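Local coordinates for galactan 1,3-beta-galactosidase (Phanerochaete chrysosporium, PDB 7BYS), which probably hydrolyses beta-1,3-galactan from the chain end, and carries a calcium-containing carbohydrate-binding module joined to its glycosidase domain, at residues Y307-G312 with A419-I424; G316-L321 with K330-L335. All blocks are in the same frame, centred on the assembly; numbering follows the deposited sequence.

Interaction 1: Y307-G312 with A419-I424. With CA (calcium ion), chain F.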
loop_
_atom_site.group_PDB
_atom_site.type_symbol
_atom_site.label_atom_id
_atom_site.label_comp_id
_atom_site.label_asym_id
_atom_site.label_seq_id
_atom_site.Cartn_x
_atom_site.Cartn_y
_atom_site.Cartn_z
ATOM N N TYR A 307 -15.850 18.113 -9.725
ATOM C CA TYR A 307 -17.097 18.151 -10.487
ATOM C C TYR A 307 -18.003 17.054 -9.950
ATOM O O TYR A 307 -17.625 15.878 -9.975
ATOM C CB TYR A 307 -16.838 17.899 -11.974
ATOM C CG TYR A 307 -15.905 18.898 -12.627
ATOM C CD1 TYR A 307 -14.527 18.737 -12.564
ATOM C CD2 TYR A 307 -16.404 20.003 -13.318
ATOM C CE1 TYR A 307 -13.668 19.646 -13.164
ATOM C CE2 TYR A 307 -15.552 20.914 -13.920
ATOM C CZ TYR A 307 -14.188 20.733 -13.835
ATOM O OH TYR A 307 -13.335 21.644 -14.433
ATOM N N GLU A 308 -19.200 17.421 -9.507
ATOM C CA GLU A 308 -20.148 16.437 -9.001
ATOM C C GLU A 308 -20.804 15.694 -10.154
ATOM O O GLU A 308 -21.244 16.311 -11.128
ATOM C CB GLU A 308 -21.227 17.123 -8.164
ATOM C CG GLU A 308 -20.706 17.819 -6.911
ATOM C CD GLU A 308 -20.149 16.871 -5.865
ATOM O OE1 GLU A 308 -20.506 15.674 -5.856
ATOM O OE2 GLU A 308 -19.341 17.330 -5.039
ATOM N N ALA A 309 -20.875 14.364 -10.045
ATOM C CA ALA A 309 -21.510 13.577 -11.096
ATOM C C ALA A 309 -22.968 13.977 -11.287
ATOM O O ALA A 309 -23.470 14.005 -12.420
ATOM C CB ALA A 309 -21.404 12.090 -10.766
ATOM N N GLU A 310 -23.658 14.313 -10.195
ATOM C CA GLU A 310 -25.077 14.626 -10.266
ATOM C C GLU A 310 -25.347 15.943 -10.976
ATOM O O GLU A 310 -26.495 16.196 -11.354
ATOM C CB GLU A 310 -25.701 14.594 -8.864
ATOM C CG GLU A 310 -25.111 15.592 -7.876
ATOM C CD GLU A 310 -23.929 15.041 -7.089
ATOM O OE1 GLU A 310 -23.266 14.082 -7.557
ATOM O OE2 GLU A 310 -23.696 15.563 -5.980
ATOM N N ASN A 311 -24.329 16.777 -11.170
ATOM C CA ASN A 311 -24.464 17.985 -11.969
ATOM C C ASN A 311 -24.169 17.743 -13.440
ATOM O O ASN A 311 -24.297 18.670 -14.247
ATOM C CB ASN A 311 -23.561 19.095 -11.416
ATOM C CG ASN A 311 -24.012 19.583 -10.061
ATOM O OD1 ASN A 311 -25.193 19.489 -9.721
ATOM N ND2 ASN A 311 -23.076 20.104 -9.276
ATOM N N GLY A 312 -23.793 16.522 -13.807
ATOM C CA GLY A 312 -23.558 16.181 -15.189
ATOM C C GLY A 312 -24.847 15.885 -15.921
ATOM O O GLY A 312 -25.942 15.905 -15.359
ATOM N N ALA A 419 -19.906 1.178 -11.025
ATOM C CA ALA A 419 -20.202 1.640 -9.680
ATOM C C ALA A 419 -20.912 2.992 -9.723
ATOM O O ALA A 419 -20.925 3.688 -10.741
ATOM C CB ALA A 419 -18.921 1.752 -8.841
ATOM N N ASP A 420 -21.530 3.351 -8.605
ATOM C CA ASP A 420 -22.183 4.649 -8.493
ATOM C C ASP A 420 -21.142 5.759 -8.411
ATOM O O ASP A 420 -20.229 5.706 -7.579
ATOM C CB ASP A 420 -23.085 4.683 -7.258
ATOM C CG ASP A 420 -24.223 3.684 -7.337
ATOM O OD1 ASP A 420 -24.574 3.266 -8.456
ATOM O OD2 ASP A 420 -24.772 3.324 -6.270
ATOM N N LEU A 421 -21.283 6.783 -9.250
ATOM C CA LEU A 421 -20.276 7.835 -9.363
ATOM C C LEU A 421 -20.695 9.055 -8.553
ATOM O O LEU A 421 -21.758 9.636 -8.795
ATOM C CB LEU A 421 -20.059 8.210 -10.828
ATOM C CG LEU A 421 -18.855 9.121 -11.103
ATOM C CD1 LEU A 421 -17.517 8.418 -10.819
ATOM C CD2 LEU A 421 -18.890 9.621 -12.546
ATOM N N ASP A 422 -19.852 9.445 -7.593
ATOM C CA ASP A 422 -20.111 10.560 -6.694
ATOM C C ASP A 422 -19.632 11.877 -7.290
ATOM O O ASP A 422 -20.401 12.841 -7.369
ATOM C CB ASP A 422 -19.391 10.296 -5.361
ATOM C CG ASP A 422 -19.645 11.360 -4.325
ATOM O OD1 ASP A 422 -20.461 12.267 -4.554
ATOM O OD2 ASP A 422 -19.014 11.285 -3.247
ATOM N N LYS A 423 -18.365 11.932 -7.685
ATOM C CA LYS A 423 -17.757 13.131 -8.246
ATOM C C LYS A 423 -16.435 12.715 -8.870
ATOM O O LYS A 423 -15.985 11.574 -8.716
ATOM C CB LYS A 423 -17.513 14.210 -7.176
ATOM C CG LYS A 423 -16.569 13.794 -6.045
ATOM C CD LYS A 423 -16.177 15.004 -5.208
ATOM C CE LYS A 423 -15.075 14.662 -4.228
ATOM N NZ LYS A 423 -14.500 15.914 -3.646
ATOM N N ILE A 424 -15.817 13.655 -9.583
ATOM C CA ILE A 424 -14.458 13.504 -10.080
ATOM C C ILE A 424 -13.656 14.715 -9.626
ATOM O O ILE A 424 -14.209 15.793 -9.391
ATOM C CB ILE A 424 -14.369 13.309 -11.618
ATOM C CG1 ILE A 424 -14.716 14.604 -12.379
ATOM C CG2 ILE A 424 -15.259 12.154 -12.070
ATOM C CD1 ILE A 424 -14.511 14.503 -13.885
HETATM CA CA CA F . -21.859 13.834 -5.533
#
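Glu308, Glu310 and Asp422 converge from the two segments on one calcium ion and supply five of its seven oxygen ligands. Glu308 gives OE1 alone, at 2.3 Å from the calcium. Glu310 grips it with both carboxylate oxygens, OE1 at 2.5 Å and OE2 slightly farther; the sharp bend of its chain (chi2 -90°) folds the carboxylate back onto the ion. Asp422 binds twice, through OD1 and its own backbone O. With CG anti to the backbone N (chi1 -177°), the two oxygens close on the metal like a pincer. Hard, negatively charged oxygens are good ligands for calcium, and the cation in turn probably offsets the charge that the three carboxylates bring together. The carbonyl oxygens of Ser327 and Lys330 complete the shell.

Backbone bonds hold the ligands in position. Tyr307 and Ile424 form an antiparallel hydrogen-bonded pair, Tyr307 N to Ile424 O and Ile424 N to Tyr307 O both measuring 2.9 Å. Ala309 N then donates to Asp422 O at 3.1 Å from above the carbonyl plane, so this one oxygen serves both an amide and the metal. A classic beta bulge, in which Asp422 and Lys423 both face Tyr358, interrupts the regular alternation here. The aliphatic base of Lys423 lies beside the Glu308 carboxylate, Lys423 CB 3.6 Å from Glu308 OE1, while its amine makes a cation-pi contact with Tyr358.

Tyr307 and Ile424 share the sheet face turned toward Ile343 of strand 339-349. Tyr307 CB meets Ile424 CG1 at 3.9 Å, while the phenol OH is hydrogen-bonded to Gln347 N. In the 3-10 turn after the strand, the small methyl of Ala309 fits against Leu421, CB to CG 3.9 Å. A calcium ion set at a beta-sandwich edge is typical of CBM6 and CBM35 carbohydrate-binding modules.

Interaction 2: G316-L321 with K330-L335. With CA (calcium ion), chain F.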
loop_
_atom_site.group_PDB
_atom_site.type_symbol
_atom_site.label_atom_id
_atom_site.label_comp_id
_atom_site.label_asym_id
_atom_site.label_seq_id
_atom_site.Cartn_x
_atom_site.Cartn_y
_atom_site.Cartn_z
ATOM N N GLY A 316 -29.908 8.036 -21.064
ATOM C CA GLY A 316 -30.461 6.704 -20.909
ATOM C C GLY A 316 -31.015 6.500 -19.509
ATOM O O GLY A 316 -31.698 7.370 -18.957
ATOM N N SER A 317 -30.685 5.362 -18.908
ATOM C CA SER A 317 -31.359 4.903 -17.701
ATOM C C SER A 317 -30.637 5.270 -16.407
ATOM O O SER A 317 -31.002 4.746 -15.348
ATOM C CB SER A 317 -31.568 3.390 -17.774
ATOM O OG SER A 317 -30.472 2.742 -18.394
ATOM N N SER A 318 -29.650 6.158 -16.450
ATOM C CA SER A 318 -28.975 6.528 -15.209
ATOM C C SER A 318 -29.855 7.458 -14.371
ATOM O O SER A 318 -30.751 8.144 -14.883
ATOM C CB SER A 318 -27.617 7.174 -15.498
ATOM O OG SER A 318 -27.763 8.320 -16.316
ATOM N N THR A 319 -29.605 7.466 -13.054
ATOM C CA THR A 319 -30.470 8.161 -12.102
ATOM C C THR A 319 -29.633 8.806 -11.005
ATOM O O THR A 319 -28.428 8.571 -10.897
ATOM C CB THR A 319 -31.478 7.206 -11.444
ATOM O OG1 THR A 319 -30.766 6.230 -10.681
ATOM C CG2 THR A 319 -32.337 6.491 -12.485
ATOM N N ILE A 320 -30.290 9.638 -10.190
ATOM C CA ILE A 320 -29.657 10.317 -9.059
ATOM C C ILE A 320 -29.996 9.578 -7.770
ATOM O O ILE A 320 -31.175 9.400 -7.435
ATOM C CB ILE A 320 -30.106 11.784 -8.959
ATOM C CG1 ILE A 320 -29.753 12.541 -10.243
ATOM C CG2 ILE A 320 -29.466 12.430 -7.732
ATOM C CD1 ILE A 320 -28.288 12.552 -10.550
ATOM N N LEU A 321 -28.966 9.186 -7.030
ATOM C CA LEU A 321 -29.095 8.521 -5.744
ATOM C C LEU A 321 -28.711 9.484 -4.635
ATOM O O LEU A 321 -27.864 10.359 -4.818
ATOM C CB LEU A 321 -28.161 7.315 -5.665
ATOM C CG LEU A 321 -28.346 6.303 -6.790
ATOM C CD1 LEU A 321 -27.492 5.071 -6.572
ATOM C CD2 LEU A 321 -29.824 5.935 -6.943
ATOM N N LYS A 330 -25.303 13.272 -3.002
ATOM C CA LYS A 330 -25.890 12.656 -4.185
ATOM C C LYS A 330 -24.811 12.005 -5.038
ATOM O O LYS A 330 -23.646 12.406 -5.010
ATOM C CB LYS A 330 -26.645 13.688 -5.038
ATOM C CG LYS A 330 -27.835 14.304 -4.316
ATOM C CD LYS A 330 -28.613 15.256 -5.195
ATOM C CE LYS A 330 -29.758 15.866 -4.399
ATOM N NZ LYS A 330 -30.302 14.910 -3.388
ATOM N N ALA A 331 -25.219 10.991 -5.797
ATOM C CA ALA A 331 -24.352 10.326 -6.757
ATOM C C ALA A 331 -25.208 9.934 -7.951
ATOM O O ALA A 331 -26.435 10.050 -7.921
ATOM C CB ALA A 331 -23.673 9.090 -6.145
ATOM N N VAL A 332 -24.558 9.441 -8.998
ATOM C CA VAL A 332 -25.250 8.932 -10.179
ATOM C C VAL A 332 -25.186 7.412 -10.144
ATOM O O VAL A 332 -24.095 6.825 -10.096
ATOM C CB VAL A 332 -24.660 9.497 -11.478
ATOM C CG1 VAL A 332 -25.317 8.828 -12.688
ATOM C CG2 VAL A 332 -24.870 11.000 -11.528
ATOM N N GLY A 333 -26.357 6.779 -10.139
ATOM C CA GLY A 333 -26.472 5.341 -10.177
ATOM C C GLY A 333 -27.021 4.856 -11.511
ATOM O O GLY A 333 -27.289 5.622 -12.431
ATOM N N TYR A 334 -27.168 3.540 -11.598
ATOM C CA TYR A 334 -27.624 2.895 -12.828
ATOM C C TYR A 334 -26.771 3.321 -14.025
ATOM O O TYR A 334 -27.269 3.583 -15.127
ATOM C CB TYR A 334 -29.137 3.062 -13.034
ATOM C CG TYR A 334 -29.940 2.445 -11.893
ATOM C CD1 TYR A 334 -30.025 3.075 -10.653
ATOM C CD2 TYR A 334 -30.580 1.221 -12.043
ATOM C CE1 TYR A 334 -30.735 2.518 -9.606
ATOM C CE2 TYR A 334 -31.298 0.656 -11.000
ATOM C CZ TYR A 334 -31.367 1.307 -9.784
ATOM O OH TYR A 334 -32.080 0.751 -8.744
ATOM N N LEU A 335 -25.463 3.418 -13.792
ATOM C CA LEU A 335 -24.495 3.695 -14.840
ATOM C C LEU A 335 -24.051 2.390 -15.462
ATOM O O LEU A 335 -23.923 1.367 -14.783
ATOM C CB LEU A 335 -23.262 4.397 -14.274
ATOM C CG LEU A 335 -23.449 5.879 -13.985
ATOM C CD1 LEU A 335 -22.200 6.409 -13.262
ATOM C CD2 LEU A 335 -23.744 6.677 -15.259
HETATM CA CA CA F . -21.859 13.834 -5.533
HETATM O O HOH W 1 -28.696 1.836 -16.595
#
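Leu321 and Gly333 meet within a beta hairpin, strands 319-322 and 330-333, tied by four backbone hydrogen bonds in two reciprocal pairs, Thr319 with Gly333 and Leu321 with Ala331. The isobutyl group of Leu321 lies over the glycine, CD1 at 3.8 Å from Gly333 CA, where any beta carbon would collide with that methyl. Leu321 also touches Asp420, which, like Tyr334, is a galactose-binding residue, although no galactose is bound here. The carbonyl O of Lys330, opening the second strand, binds the calcium at 2.4 Å.

Tyr334, just after the strand, takes a left-handed helical backbone conformation. In one of its two modelled conformers its side chain and that of Thr319 cross at a slant, Tyr334 CD1 3.2 Å from Thr319 OG1, with Leu321 CD2 at the ring edge. Its backbone N is hydrogen-bonded to a citrate, probably from the crystallisation liquor.

On the other face, Ile320 has CG1 anti to its carbonyl carbon (chi1 -59°), and a second bend brings CD1 across to Val332 CG2 at 3.9 Å. With an alanine here the CD1 arm is gone, and Val332 CG2 would probably lose its cover on this side, leaving a gap. Beta-branched Val332 suits a strand: CG2 meets Ile320, CG1 meets Ser318 CB and the Thr319 carbonyl. Beyond the strands a water links the segments, donating to Tyr334 O at 2.7 Å and hydrogen-bonded to Ser317 OG.

In the fold
Both contacts lie in the C-terminal carbohydrate-binding module. Followed from the N terminus, the chain enters strand 305-308, the first half of interaction 1. It then passes 313-316 and makes the short hairpin of interaction 2, closed after only a few residues. Over a hundred residues separate the halves of interaction 1, which is sealed when strand 420-426, the last strand of the chain, returns beside strand 305-308; interaction 2 thus falls wholly within that longer loop. Their centres lie about 9 Å apart. A probable hydrogen bond, Val332 N to Leu421 O, joins hairpin to sandwich strand, and the shared calcium fastens the hairpin's Lys330 carbonyl to the ligands of interaction 1.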